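Local coordinates for protein parahox neighbor (Phaeodactylum tricornutum CCAP 1055/1, PDB 5Z5M) that probably hydrolyses 5-hydroxyisourate to OHCU and decarboxylates it stereoselectively to (S)-allantoin in urate breakdown, at residues A[183-187]-A[244-248]; A[195-201]-A[218-224]; A[265-271]-A[288-293]. One frame throughout, in Å; residues are numbered along the deposited sequence.

Contact 1 (A[183-187]-A[244-248]); sequences LTCHV and EWTFF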
loop_
_atom_site.group_PDB
_atom_site.type_symbol
_atom_site.label_atom_id
_atom_site.label_comp_id
_atom_site.label_asym_id
_atom_site.label_seq_id
_atom_site.Cartn_x
_atom_site.Cartn_y
_atom_site.Cartn_z
ATOM N N LEU A 183 -15.946 -8.913 -13.739
ATOM C CA LEU A 183 -14.730 -8.921 -12.932
ATOM C C LEU A 183 -13.501 -8.714 -13.808
ATOM O O LEU A 183 -13.288 -9.445 -14.775
ATOM C CB LEU A 183 -14.609 -10.242 -12.168
ATOM C CG LEU A 183 -13.360 -10.487 -11.316
ATOM C CD1 LEU A 183 -13.272 -9.507 -10.146
ATOM C CD2 LEU A 183 -13.356 -11.918 -10.805
ATOM N N THR A 184 -12.712 -7.699 -13.479
ATOM C CA THR A 184 -11.471 -7.443 -14.192
ATOM C C THR A 184 -10.285 -7.453 -13.238
ATOM O O THR A 184 -10.444 -7.412 -12.011
ATOM C CB THR A 184 -11.493 -6.089 -14.925
ATOM O OG1 THR A 184 -11.752 -5.040 -13.981
ATOM C CG2 THR A 184 -12.561 -6.079 -16.019
ATOM N N CYS A 185 -9.092 -7.479 -13.819
ATOM C CA CYS A 185 -7.860 -7.528 -13.058
ATOM C C CYS A 185 -6.774 -6.723 -13.760
ATOM O O CYS A 185 -6.774 -6.589 -14.982
ATOM C CB CYS A 185 -7.410 -8.975 -12.870
ATOM S SG CYS A 185 -6.058 -9.176 -11.691
ATOM N N HIS A 186 -5.865 -6.176 -12.969
ATOM C CA HIS A 186 -4.715 -5.445 -13.472
ATOM C C HIS A 186 -3.541 -5.775 -12.561
ATOM O O HIS A 186 -3.706 -5.855 -11.344
ATOM C CB HIS A 186 -5.003 -3.941 -13.496
ATOM C CG HIS A 186 -3.832 -3.096 -13.886
ATOM N ND1 HIS A 186 -3.310 -3.089 -15.161
ATOM C CD2 HIS A 186 -3.089 -2.220 -13.169
ATOM C CE1 HIS A 186 -2.288 -2.249 -15.212
ATOM N NE2 HIS A 186 -2.135 -1.711 -14.016
ATOM N N VAL A 187 -2.368 -6.003 -13.137
ATOM C CA VAL A 187 -1.181 -6.239 -12.324
ATOM C C VAL A 187 -0.137 -5.162 -12.590
ATOM O O VAL A 187 0.244 -4.911 -13.738
ATOM C CB VAL A 187 -0.555 -7.611 -12.591
ATOM C CG1 VAL A 187 0.645 -7.817 -11.664
ATOM C CG2 VAL A 187 -1.590 -8.708 -12.408
ATOM N N GLU A 244 -10.857 -16.895 -5.388
ATOM C CA GLU A 244 -9.429 -16.754 -5.134
ATOM C C GLU A 244 -8.634 -16.656 -6.436
ATOM O O GLU A 244 -8.704 -17.552 -7.279
ATOM C CB GLU A 244 -8.921 -17.931 -4.293
ATOM C CG GLU A 244 -7.470 -17.823 -3.887
ATOM C CD GLU A 244 -7.056 -18.911 -2.905
ATOM O OE1 GLU A 244 -6.146 -19.701 -3.244
ATOM O OE2 GLU A 244 -7.631 -18.966 -1.794
ATOM N N TRP A 245 -7.911 -15.548 -6.612
ATOM C CA TRP A 245 -6.900 -15.461 -7.657
ATOM C C TRP A 245 -5.688 -16.267 -7.227
ATOM O O TRP A 245 -5.423 -16.421 -6.035
ATOM C CB TRP A 245 -6.415 -14.029 -7.918
ATOM C CG TRP A 245 -7.381 -12.977 -8.413
ATOM C CD1 TRP A 245 -7.798 -11.877 -7.720
ATOM C CD2 TRP A 245 -7.963 -12.867 -9.725
ATOM N NE1 TRP A 245 -8.628 -11.110 -8.499
ATOM C CE2 TRP A 245 -8.753 -11.698 -9.731
ATOM C CE3 TRP A 245 -7.922 -13.659 -10.878
ATOM C CZ2 TRP A 245 -9.490 -11.297 -10.845
ATOM C CZ3 TRP A 245 -8.657 -13.253 -11.990
ATOM C CH2 TRP A 245 -9.429 -12.084 -11.960
ATOM N N THR A 246 -4.934 -16.745 -8.205
ATOM C CA THR A 246 -3.585 -17.231 -7.969
ATOM C C THR A 246 -2.668 -16.491 -8.928
ATOM O O THR A 246 -2.772 -16.662 -10.139
ATOM C CB THR A 246 -3.460 -18.759 -8.177
ATOM O OG1 THR A 246 -4.340 -19.446 -7.277
ATOM C CG2 THR A 246 -2.032 -19.212 -7.914
ATOM N N PHE A 247 -1.811 -15.625 -8.393
ATOM C CA PHE A 247 -0.863 -14.884 -9.214
ATOM C C PHE A 247 0.491 -15.581 -9.208
ATOM O O PHE A 247 1.088 -15.776 -8.147
ATOM C CB PHE A 247 -0.703 -13.449 -8.713
ATOM C CG PHE A 247 -1.965 -12.638 -8.777
ATOM C CD1 PHE A 247 -2.313 -11.964 -9.937
ATOM C CD2 PHE A 247 -2.791 -12.534 -7.672
ATOM C CE1 PHE A 247 -3.474 -11.202 -9.999
ATOM C CE2 PHE A 247 -3.946 -11.778 -7.721
ATOM C CZ PHE A 247 -4.293 -11.110 -8.893
ATOM N N PHE A 248 0.983 -15.957 -10.383
ATOM C CA PHE A 248 2.274 -16.640 -10.451
ATOM C C PHE A 248 3.392 -15.624 -10.650
ATOM O O PHE A 248 3.962 -15.512 -11.733
ATOM C CB PHE A 248 2.266 -17.693 -11.565
ATOM C CG PHE A 248 1.343 -18.846 -11.285
ATOM C CD1 PHE A 248 0.018 -18.804 -11.684
ATOM C CD2 PHE A 248 1.793 -19.955 -10.585
ATOM C CE1 PHE A 248 -0.839 -19.859 -11.414
ATOM C CE2 PHE A 248 0.945 -21.007 -10.307
ATOM C CZ PHE A 248 -0.374 -20.960 -10.720
#
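The sulfur of Cys185 is held between two aromatic rings, Trp245 and Phe247, which meet it in different ways. Cys185 SG stands over a face of the indole, 4.3 Å from the centroid of the six-membered ring of Trp245 and 19° off its normal, displaced toward the rim. Toward Phe247 the same atom lies in the ring plane, at the edge, with Cys185 SG 3.7 Å from Phe247 CE1. A polarisable sulfur suits both places, meeting pi electrons on one side and the slightly positive ring C-H groups on the other. The thiol gets there because SG lies opposite the backbone N (chi1 -170°), while Cys185 CB stays close enough to touch Trp245 CZ2 at 3.7 Å. The two segments belong to the facing sheets of the transthyretin-like beta-sandwich of the HIUase part, and the CA atoms of Cys185 and Trp245 are 9.6 Å apart, a gap filled mostly by side chains. Trp245 and Phe247, two residues apart on strand 241-248, share chi1 -62° and enter the interior together. Leu183 comes from the opposite direction to the indole, its bulky apolar end laying CD2 against the benzo part of the buried ring, 3.9 Å from Trp245 CZ2. Further along, Val187 slides past Phe247 in the opposite sense, and its CG2 lies 3.9 Å from Phe247 CE1. Phe273 stacks on Trp245, and Ile201 touches both aromatic side chains. Thr184, pointing away from this interior, has its hydroxyl hydrogen-bonded to His283 and His281.

Contact 2 (A[195-201]-A[218-224]); sequences PAEKMRI and FVTNDDG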
loop_
_atom_site.group_PDB
_atom_site.type_symbol
_atom_site.label_atom_id
_atom_site.label_comp_id
_atom_site.label_asym_id
_atom_site.label_seq_id
_atom_site.Cartn_x
_atom_site.Cartn_y
_atom_site.Cartn_z
ATOM N N PRO A 195 3.383 -1.988 -16.081
ATOM C CA PRO A 195 2.442 -3.111 -16.052
ATOM C C PRO A 195 3.208 -4.425 -16.102
ATOM O O PRO A 195 4.277 -4.478 -16.711
ATOM C CB PRO A 195 1.611 -2.915 -17.326
ATOM C CG PRO A 195 1.785 -1.485 -17.682
ATOM C CD PRO A 195 3.166 -1.117 -17.249
ATOM N N ALA A 196 2.683 -5.464 -15.468
ATOM C CA ALA A 196 3.362 -6.759 -15.467
ATOM C C ALA A 196 2.837 -7.646 -16.593
ATOM O O ALA A 196 1.750 -8.208 -16.491
ATOM C CB ALA A 196 3.192 -7.444 -14.124
ATOM N N GLU A 197 3.607 -7.770 -17.669
ATOM C CA GLU A 197 3.135 -8.501 -18.839
ATOM C C GLU A 197 3.489 -9.987 -18.778
ATOM O O GLU A 197 4.518 -10.368 -18.211
ATOM C CB GLU A 197 3.704 -7.885 -20.121
ATOM C CG GLU A 197 5.215 -7.939 -20.225
ATOM C CD GLU A 197 5.735 -7.348 -21.520
ATOM O OE1 GLU A 197 5.354 -7.856 -22.597
ATOM O OE2 GLU A 197 6.527 -6.384 -21.462
ATOM N N LYS A 198 2.614 -10.806 -19.362
ATOM C CA LYS A 198 2.802 -12.249 -19.494
ATOM C C LYS A 198 2.808 -13.003 -18.156
ATOM O O LYS A 198 3.423 -14.061 -18.046
ATOM C CB LYS A 198 4.098 -12.543 -20.265
ATOM C CG LYS A 198 4.194 -11.838 -21.620
ATOM C CD LYS A 198 5.430 -12.303 -22.404
ATOM C CE LYS A 198 6.454 -11.188 -22.573
ATOM N NZ LYS A 198 6.118 -10.269 -23.701
ATOM N N MET A 199 2.111 -12.478 -17.148
ATOM C CA MET A 199 1.990 -13.186 -15.871
ATOM C C MET A 199 0.797 -14.139 -15.921
ATOM O O MET A 199 -0.299 -13.728 -16.297
ATOM C CB MET A 199 1.829 -12.202 -14.699
ATOM C CG MET A 199 1.787 -12.880 -13.325
ATOM S SD MET A 199 1.483 -11.773 -11.926
ATOM C CE MET A 199 2.980 -10.787 -11.909
ATOM N N ARG A 200 1.008 -15.404 -15.559
ATOM C CA ARG A 200 -0.093 -16.365 -15.469
ATOM C C ARG A 200 -0.929 -16.080 -14.238
ATOM O O ARG A 200 -0.395 -15.785 -13.170
ATOM C CB ARG A 200 0.407 -17.814 -15.414
ATOM C CG ARG A 200 1.097 -18.311 -16.662
ATOM C CD ARG A 200 1.367 -19.813 -16.578
ATOM N NE ARG A 200 2.035 -20.200 -15.335
ATOM C CZ ARG A 200 1.655 -21.216 -14.565
ATOM N NH1 ARG A 200 0.611 -21.961 -14.907
ATOM N NH2 ARG A 200 2.323 -21.496 -13.454
ATOM N N ILE A 201 -2.241 -16.183 -14.400
ATOM C CA ILE A 201 -3.188 -15.908 -13.329
ATOM C C ILE A 201 -4.324 -16.917 -13.394
ATOM O O ILE A 201 -4.964 -17.056 -14.433
ATOM C CB ILE A 201 -3.782 -14.490 -13.428
ATOM C CG1 ILE A 201 -2.692 -13.416 -13.362
ATOM C CG2 ILE A 201 -4.803 -14.275 -12.317
ATOM C CD1 ILE A 201 -3.212 -11.996 -13.622
ATOM N N PHE A 218 -5.671 -17.416 -16.977
ATOM C CA PHE A 218 -5.449 -16.196 -17.744
ATOM C C PHE A 218 -3.978 -15.833 -17.828
ATOM O O PHE A 218 -3.137 -16.419 -17.142
ATOM C CB PHE A 218 -6.232 -15.030 -17.130
ATOM C CG PHE A 218 -7.664 -15.356 -16.823
ATOM C CD1 PHE A 218 -8.646 -15.205 -17.789
ATOM C CD2 PHE A 218 -8.031 -15.803 -15.567
ATOM C CE1 PHE A 218 -9.967 -15.508 -17.507
ATOM C CE2 PHE A 218 -9.347 -16.107 -15.281
ATOM C CZ PHE A 218 -10.318 -15.956 -16.255
ATOM N N VAL A 219 -3.678 -14.874 -18.698
ATOM C CA VAL A 219 -2.343 -14.295 -18.827
ATOM C C VAL A 219 -2.507 -12.788 -19.004
ATOM O O VAL A 219 -3.471 -12.345 -19.623
ATOM C CB VAL A 219 -1.558 -14.872 -20.029
ATOM C CG1 VAL A 219 -0.081 -14.519 -19.921
ATOM C CG2 VAL A 219 -1.731 -16.382 -20.127
ATOM N N THR A 220 -1.586 -11.997 -18.459
ATOM C CA THR A 220 -1.657 -10.552 -18.637
ATOM C C THR A 220 -1.082 -10.130 -19.987
ATOM O O THR A 220 -0.137 -10.752 -20.500
ATOM C CB THR A 220 -0.907 -9.792 -17.525
ATOM O OG1 THR A 220 0.474 -10.187 -17.518
ATOM C CG2 THR A 220 -1.530 -10.065 -16.158
ATOM N N ASN A 221 -1.647 -9.069 -20.555
ATOM C CA ASN A 221 -1.127 -8.500 -21.795
ATOM C C ASN A 221 -0.088 -7.422 -21.492
ATOM O O ASN A 221 0.292 -7.240 -20.334
ATOM C CB ASN A 221 -2.266 -7.933 -22.658
ATOM C CG ASN A 221 -3.091 -6.873 -21.937
ATOM O OD1 ASN A 221 -2.602 -6.174 -21.050
ATOM N ND2 ASN A 221 -4.357 -6.754 -22.324
ATOM N N ASP A 222 0.349 -6.698 -22.522
ATOM C CA ASP A 222 1.369 -5.658 -22.364
ATOM C C ASP A 222 0.889 -4.488 -21.516
ATOM O O ASP A 222 1.688 -3.664 -21.070
ATOM C CB ASP A 222 1.828 -5.135 -23.729
ATOM C CG ASP A 222 2.356 -6.234 -24.633
ATOM O OD1 ASP A 222 2.545 -7.370 -24.148
ATOM O OD2 ASP A 222 2.586 -5.958 -25.832
ATOM N N ASP A 223 -0.420 -4.416 -21.300
ATOM C CA ASP A 223 -1.010 -3.364 -20.490
ATOM C C ASP A 223 -1.181 -3.832 -19.037
ATOM O O ASP A 223 -1.588 -3.060 -18.169
ATOM C CB ASP A 223 -2.357 -2.941 -21.081
ATOM C CG ASP A 223 -2.872 -1.643 -20.501
ATOM O OD1 ASP A 223 -2.101 -0.945 -19.807
ATOM O OD2 ASP A 223 -4.056 -1.320 -20.737
ATOM N N GLY A 224 -0.864 -5.099 -18.780
ATOM C CA GLY A 224 -0.952 -5.657 -17.439
ATOM C C GLY A 224 -2.363 -6.092 -17.094
ATOM O O GLY A 224 -2.670 -6.408 -15.943
#
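With chi1 at 59°, Thr220 tucks OG1 between its own backbone N and carbonyl carbon and so presents the hydroxyl to the bend made by Ala196, Lys198 and Met199. There Thr220 OG1 donates to Ala196 O at 2.6 Å, in the carbonyl plane and on a lone pair, and accepts a nearly straight bond from Met199 N at 2.8 Å (166°). One buried hydroxyl thus satisfies two main-chain groups where the strands are no longer regularly paired, while its methyl, CG2, packs crosswise on Ile201 CD1 at 3.6 Å. The backbone of Thr220 adds bonds from Lys198 N to its O and from its N to Met199 O. Nearer the surface, Glu197 OE1 and Asp222 OD1 come within 3.2 Å; the salt bridge from Lys198 NZ to Glu197 OE1, 2.8 Å and from above the carboxylate plane, probably eases this repulsion. Asn221 begins a type I turn, its OD1 accepting from Asp223 N as an Asx turn; Gly224, next to Pro195, closes it with a positive phi that glycine adopts readily. Arg200-Val219 and Ile201-Phe218 are the non-hydrogen-bonded and hydrogen-bonded pairs at the open end of an antiparallel beta hairpin, 200-207 with 213-219, in the transthyretin-like domain.

Contact 3 (A[265-271]-A[288-293]); sequences FLDTIPL and VSPWSF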
loop_
_atom_site.group_PDB
_atom_site.type_symbol
_atom_site.label_atom_id
_atom_site.label_comp_id
_atom_site.label_asym_id
_atom_site.label_seq_id
_atom_site.Cartn_x
_atom_site.Cartn_y
_atom_site.Cartn_z
ATOM N N PHE A 265 10.797 -14.670 -1.342
ATOM C CA PHE A 265 9.856 -14.183 -0.338
ATOM C C PHE A 265 8.434 -14.266 -0.884
ATOM O O PHE A 265 7.536 -14.778 -0.220
ATOM C CB PHE A 265 10.198 -12.755 0.083
ATOM C CG PHE A 265 9.236 -12.179 1.077
ATOM C CD1 PHE A 265 9.254 -12.595 2.398
ATOM C CD2 PHE A 265 8.300 -11.234 0.687
ATOM C CE1 PHE A 265 8.350 -12.080 3.312
ATOM C CE2 PHE A 265 7.402 -10.708 1.598
ATOM C CZ PHE A 265 7.425 -11.134 2.911
ATOM N N LEU A 266 8.253 -13.789 -2.111
ATOM C CA LEU A 266 6.987 -13.895 -2.832
ATOM C C LEU A 266 7.206 -14.608 -4.154
ATOM O O LEU A 266 8.074 -14.212 -4.923
ATOM C CB LEU A 266 6.393 -12.514 -3.110
ATOM C CG LEU A 266 5.915 -11.647 -1.949
ATOM C CD1 LEU A 266 5.328 -10.345 -2.512
ATOM C CD2 LEU A 266 4.895 -12.388 -1.097
ATOM N N ASP A 267 6.437 -15.659 -4.419
ATOM C CA ASP A 267 6.405 -16.219 -5.766
ATOM C C ASP A 267 4.956 -16.410 -6.198
ATOM O O ASP A 267 4.445 -15.648 -7.013
ATOM C CB ASP A 267 7.204 -17.531 -5.862
ATOM C CG ASP A 267 6.905 -18.502 -4.735
ATOM O OD1 ASP A 267 5.767 -18.504 -4.223
ATOM O OD2 ASP A 267 7.815 -19.278 -4.370
ATOM N N THR A 268 4.280 -17.398 -5.625
ATOM C CA THR A 268 2.868 -17.605 -5.918
ATOM C C THR A 268 1.992 -16.897 -4.878
ATOM O O THR A 268 2.093 -17.172 -3.689
ATOM C CB THR A 268 2.532 -19.103 -5.955
ATOM O OG1 THR A 268 3.370 -19.756 -6.921
ATOM C CG2 THR A 268 1.085 -19.309 -6.327
ATOM N N ILE A 269 1.133 -15.988 -5.332
ATOM C CA ILE A 269 0.319 -15.186 -4.417
ATOM C C ILE A 269 -1.165 -15.500 -4.543
ATOM O O ILE A 269 -1.762 -15.282 -5.606
ATOM C CB ILE A 269 0.513 -13.674 -4.654
ATOM C CG1 ILE A 269 1.973 -13.273 -4.445
ATOM C CG2 ILE A 269 -0.424 -12.852 -3.749
ATOM C CD1 ILE A 269 2.222 -11.785 -4.640
ATOM N N PRO A 270 -1.766 -16.025 -3.466
ATOM C CA PRO A 270 -3.222 -16.181 -3.435
ATOM C C PRO A 270 -3.899 -14.868 -3.038
ATOM O O PRO A 270 -3.375 -14.138 -2.193
ATOM C CB PRO A 270 -3.431 -17.257 -2.369
ATOM C CG PRO A 270 -2.314 -17.015 -1.407
ATOM C CD PRO A 270 -1.129 -16.577 -2.251
ATOM N N LEU A 271 -5.029 -14.564 -3.663
ATOM C CA LEU A 271 -5.804 -13.373 -3.325
ATOM C C LEU A 271 -7.260 -13.773 -3.183
ATOM O O LEU A 271 -7.968 -13.934 -4.178
ATOM C CB LEU A 271 -5.646 -12.284 -4.394
ATOM C CG LEU A 271 -5.606 -10.824 -3.926
ATOM C CD1 LEU A 271 -4.420 -10.615 -3.008
ATOM C CD2 LEU A 271 -5.536 -9.854 -5.112
ATOM N N VAL A 288 2.485 -5.242 -6.975
ATOM C CA VAL A 288 3.460 -6.212 -6.475
ATOM C C VAL A 288 4.929 -5.882 -6.786
ATOM O O VAL A 288 5.252 -5.337 -7.839
ATOM C CB VAL A 288 3.128 -7.625 -7.023
ATOM C CG1 VAL A 288 3.208 -7.660 -8.555
ATOM C CG2 VAL A 288 4.028 -8.681 -6.408
ATOM N N SER A 289 5.802 -6.192 -5.829
ATOM C CA SER A 289 7.248 -6.224 -6.035
ATOM C C SER A 289 7.702 -7.576 -5.478
ATOM O O SER A 289 6.877 -8.318 -4.944
ATOM C CB SER A 289 7.940 -5.045 -5.340
ATOM O OG SER A 289 8.048 -5.248 -3.936
ATOM N N PRO A 290 8.996 -7.924 -5.607
ATOM C CA PRO A 290 9.384 -9.189 -4.971
ATOM C C PRO A 290 9.234 -9.183 -3.445
ATOM O O PRO A 290 9.297 -10.251 -2.823
ATOM C CB PRO A 290 10.861 -9.340 -5.363
ATOM C CG PRO A 290 10.981 -8.592 -6.632
ATOM C CD PRO A 290 10.058 -7.410 -6.490
ATOM N N TRP A 291 9.031 -8.007 -2.856
ATOM C CA TRP A 291 9.117 -7.859 -1.404
ATOM C C TRP A 291 7.864 -7.255 -0.787
ATOM O O TRP A 291 7.834 -6.963 0.409
ATOM C CB TRP A 291 10.326 -6.996 -1.040
ATOM C CG TRP A 291 11.558 -7.365 -1.810
ATOM C CD1 TRP A 291 12.052 -6.731 -2.913
ATOM C CD2 TRP A 291 12.448 -8.461 -1.544
ATOM N NE1 TRP A 291 13.194 -7.359 -3.347
ATOM C CE2 TRP A 291 13.458 -8.424 -2.523
ATOM C CE3 TRP A 291 12.490 -9.465 -0.572
ATOM C CZ2 TRP A 291 14.497 -9.353 -2.562
ATOM C CZ3 TRP A 291 13.529 -10.389 -0.610
ATOM C CH2 TRP A 291 14.512 -10.326 -1.599
ATOM N N SER A 292 6.827 -7.076 -1.595
ATOM C CA SER A 292 5.609 -6.436 -1.105
ATOM C C SER A 292 4.453 -6.666 -2.051
ATOM O O SER A 292 4.654 -6.863 -3.250
ATOM C CB SER A 292 5.838 -4.935 -0.927
ATOM O OG SER A 292 5.970 -4.308 -2.196
ATOM N N PHE A 293 3.231 -6.637 -1.532
ATOM C CA PHE A 293 2.098 -6.589 -2.425
ATOM C C PHE A 293 0.878 -6.004 -1.732
ATOM O O PHE A 293 0.802 -5.946 -0.499
ATOM C CB PHE A 293 1.792 -7.976 -3.026
ATOM C CG PHE A 293 1.159 -8.959 -2.078
ATOM C CD1 PHE A 293 -0.218 -9.092 -2.016
ATOM C CD2 PHE A 293 1.938 -9.806 -1.312
ATOM C CE1 PHE A 293 -0.808 -10.014 -1.169
ATOM C CE2 PHE A 293 1.356 -10.740 -0.467
ATOM C CZ PHE A 293 -0.017 -10.836 -0.388
HETATM O O HOH W 1 10.252 -12.537 -3.909
#
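Ile269 lays its CG2 methyl over a face of the Phe293 ring, a CH-pi contact with Ile269 CG2 4.0 Å from the ring centroid of Phe293 and 17° off the normal. In Phe293, chi1 74° sets CG between the backbone N and the carbonyl carbon, and chi2 near 90° turns one face of the ring to the isoleucine. The other branch of Ile269 runs extended and brings CD1 to Val288 CG2, 4.0 Å away, and alongside the Phe293 ring. Leu266 approaches the phenyl ring at its edge, near its plane: Leu266 CD1 is 3.6 Å from Phe293 CD2. This methyl also reaches the turn between strands 281-289 and 292-296, with Leu266 CD1 3.5 Å from Ser289 O and close to Ser292 O. Phe265 turns the edge of its ring toward Pro290 O, and its CB lies 4.1 Å from Trp291 CE3. One water joins the backbones, donating to Pro290 O at 2.7 Å and accepting from Leu266 N. At the reversal of the chain, Ser289 OG accepts from Trp291 N in an ST turn and is also hydrogen-bonded to Thr190 O of a third subunit; the backbone of Ser292 and Phe293 extends the sheet by antiparallel pairing with a second subunit. With no direct hydrogen bond between the two segments, the contact is chiefly apolar, methyl groups against the Phe293 ring and against each other, and a water meets the polar need of two main-chain groups that the apolar side chains cannot serve.

How the contacts relate
After the helical N-terminal part, strand 182-189 is the first strand, and contact 1 closes the longest loop of the three when 244-248 returns to face it. Nested inside that loop is contact 2, which joins 195-201 to 218-224 at the open end of a hairpin. Contact 3 follows in series, bringing 265-271 against the turn between strands 281-289 and 292-296; no two of the loops cross. Backbone bonds pass from contact 1 to both others: Val187 pairs with Ala196 and Gly224, and Trp245 and Phe247 pair with Leu271 and Ile269. Contacts 1 and 3 each join the two sheets of the transthyretin-like sandwich, and contact 2 lies where the chain passes from the sheet of 182-189 to the hairpin strands of the other.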